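Local coordinates for protein Wss1p (Saccharomyces cerevisiae FostersO, PDB 5XBN) that is a zinc-dependent, DNA-dependent endopeptidase that cleaves DNA-binding proteins and takes part in the repair of toxic DNA-protein cross-links, at residues A[41-46]-A[101-106]. Sequence-based numbering, arbitrary orientation.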
# COMPACT_ATOMS: atom_id res chain seq x y z
N LYS A 41 -15.71 -0.73 8.15
CA LYS A 41 -14.30 -0.66 8.55
C LYS A 41 -13.69 -2.05 8.73
O LYS A 41 -12.47 -2.22 8.65
CB LYS A 41 -14.14 0.14 9.84
CG LYS A 41 -14.61 -0.57 11.09
CD LYS A 41 -14.51 0.35 12.29
CE LYS A 41 -14.84 -0.38 13.58
NZ LYS A 41 -14.70 0.53 14.76
N GLU A 42 -14.54 -3.04 8.99
CA GLU A 42 -14.08 -4.41 9.08
C GLU A 42 -13.56 -4.86 7.72
O GLU A 42 -12.50 -5.48 7.63
CB GLU A 42 -15.20 -5.34 9.56
CG GLU A 42 -15.76 -5.01 10.94
CD GLU A 42 -16.79 -3.88 10.94
OE1 GLU A 42 -17.24 -3.46 9.85
OE2 GLU A 42 -17.15 -3.40 12.04
N ASP A 43 -14.32 -4.54 6.67
CA ASP A 43 -13.90 -4.80 5.30
C ASP A 43 -12.61 -4.07 4.99
O ASP A 43 -11.72 -4.64 4.36
CB ASP A 43 -14.97 -4.35 4.30
CG ASP A 43 -16.13 -5.32 4.22
OD1 ASP A 43 -16.03 -6.41 4.81
OD2 ASP A 43 -17.14 -4.99 3.54
N ALA A 44 -12.52 -2.83 5.44
CA ALA A 44 -11.36 -1.99 5.15
C ALA A 44 -10.11 -2.59 5.80
O ALA A 44 -9.03 -2.58 5.19
CB ALA A 44 -11.58 -0.55 5.64
N LEU A 45 -10.26 -3.08 7.02
CA LEU A 45 -9.13 -3.68 7.72
C LEU A 45 -8.65 -4.96 7.03
O LEU A 45 -7.43 -5.19 6.90
CB LEU A 45 -9.49 -3.96 9.18
CG LEU A 45 -8.34 -4.46 10.06
CD1 LEU A 45 -7.21 -3.43 10.09
CD2 LEU A 45 -8.82 -4.79 11.47
N ASN A 46 -9.59 -5.79 6.58
CA ASN A 46 -9.21 -6.99 5.86
C ASN A 46 -8.45 -6.62 4.58
O ASN A 46 -7.47 -7.27 4.22
CB ASN A 46 -10.44 -7.85 5.51
CG ASN A 46 -10.10 -9.03 4.61
OD1 ASN A 46 -10.28 -8.97 3.39
ND2 ASN A 46 -9.59 -10.11 5.21
N PHE A 101 -18.51 4.80 0.69
CA PHE A 101 -18.96 3.42 0.88
C PHE A 101 -18.29 2.47 -0.09
O PHE A 101 -18.30 1.26 0.12
CB PHE A 101 -20.48 3.32 0.71
CG PHE A 101 -21.25 3.90 1.86
CD1 PHE A 101 -21.61 5.24 1.85
CD2 PHE A 101 -21.63 3.12 2.93
CE1 PHE A 101 -22.32 5.79 2.91
CE2 PHE A 101 -22.35 3.66 3.99
CZ PHE A 101 -22.69 5.00 3.98
N GLN A 102 -17.71 3.01 -1.15
CA GLN A 102 -17.14 2.18 -2.20
C GLN A 102 -15.63 2.10 -2.07
O GLN A 102 -14.95 3.13 -1.99
CB GLN A 102 -17.53 2.72 -3.57
CG GLN A 102 -17.11 1.83 -4.73
CD GLN A 102 -18.25 1.60 -5.71
OE1 GLN A 102 -18.82 0.51 -5.76
NE2 GLN A 102 -18.58 2.62 -6.48
N PHE A 103 -15.10 0.88 -2.03
CA PHE A 103 -13.66 0.68 -1.99
C PHE A 103 -13.07 0.73 -3.39
O PHE A 103 -13.68 0.26 -4.36
CB PHE A 103 -13.33 -0.65 -1.31
CG PHE A 103 -13.64 -0.67 0.17
CD1 PHE A 103 -12.87 0.08 1.05
CD2 PHE A 103 -14.68 -1.42 0.67
CE1 PHE A 103 -13.14 0.08 2.40
CE2 PHE A 103 -14.96 -1.43 2.02
CZ PHE A 103 -14.19 -0.68 2.89
N LEU A 104 -11.87 1.30 -3.51
CA LEU A 104 -11.13 1.26 -4.76
C LEU A 104 -10.78 -0.18 -5.10
O LEU A 104 -10.70 -1.03 -4.20
CB LEU A 104 -9.86 2.11 -4.67
CG LEU A 104 -9.98 3.61 -4.35
CD1 LEU A 104 -8.58 4.22 -4.18
CD2 LEU A 104 -10.74 4.34 -5.44
N PRO A 105 -10.57 -0.48 -6.39
CA PRO A 105 -10.17 -1.84 -6.75
C PRO A 105 -8.81 -2.19 -6.16
O PRO A 105 -7.95 -1.31 -6.03
CB PRO A 105 -10.10 -1.79 -8.29
CG PRO A 105 -10.94 -0.62 -8.67
CD PRO A 105 -10.77 0.38 -7.57
N MSE A 106 -8.63 -3.46 -5.82
CA MSE A 106 -7.38 -3.95 -5.27
C MSE A 106 -6.18 -3.60 -6.15
O MSE A 106 -5.10 -3.27 -5.63
CB MSE A 106 -7.46 -5.46 -5.09
CG MSE A 106 -6.17 -6.10 -4.65
SE MSE A 106 -5.95 -5.96 -2.73
CE MSE A 106 -7.03 -7.51 -2.25
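F103 reaches across to D43 and A44, in the first turn of helix 41-54, and carries the contact from its own side. Just before it, Q102 ties the chain back to strand 89-96 through a backbone hydrogen bond with C96. The F103 side chain then leaves toward the helix. CG stands anti to the carbonyl carbon, chi1 -69°, and this sends the far end of the ring at the helix backbone. CE1 lies 3.7 Å from A44 CB. CE2 lies 3.7 Å from D43 CB. Between them, CZ approaches the backbone at 3.7 Å from A44 N. Both CB atoms meet the ring obliquely. The contact is apolar, and D43 offers its CB to the ring rather than its carboxylate. L47, a turn further along the helix, and R95 of strand 89-96 also touch F103. An alanine here would probably leave D43 CB and A44 CB without the ring they pack on and open a gap between the start of helix 41-54 and this loop. Segment 101-106 is the last part of the connection from strand 89-96 of the mixed sheet, and it runs into helix 106-118 at M106. That helix carries the HExxH motif of this zinc metalloprotease, with H115 and H119 bound to zinc. The contact itself lies away from the metal. Past F103, a backbone hydrogen bond joins L104 to L94. P105 takes the N-cap position of helix 106-118. M106, a selenomethionine, opens that helix and touches L47, E50 and I51 further along helix 41-54.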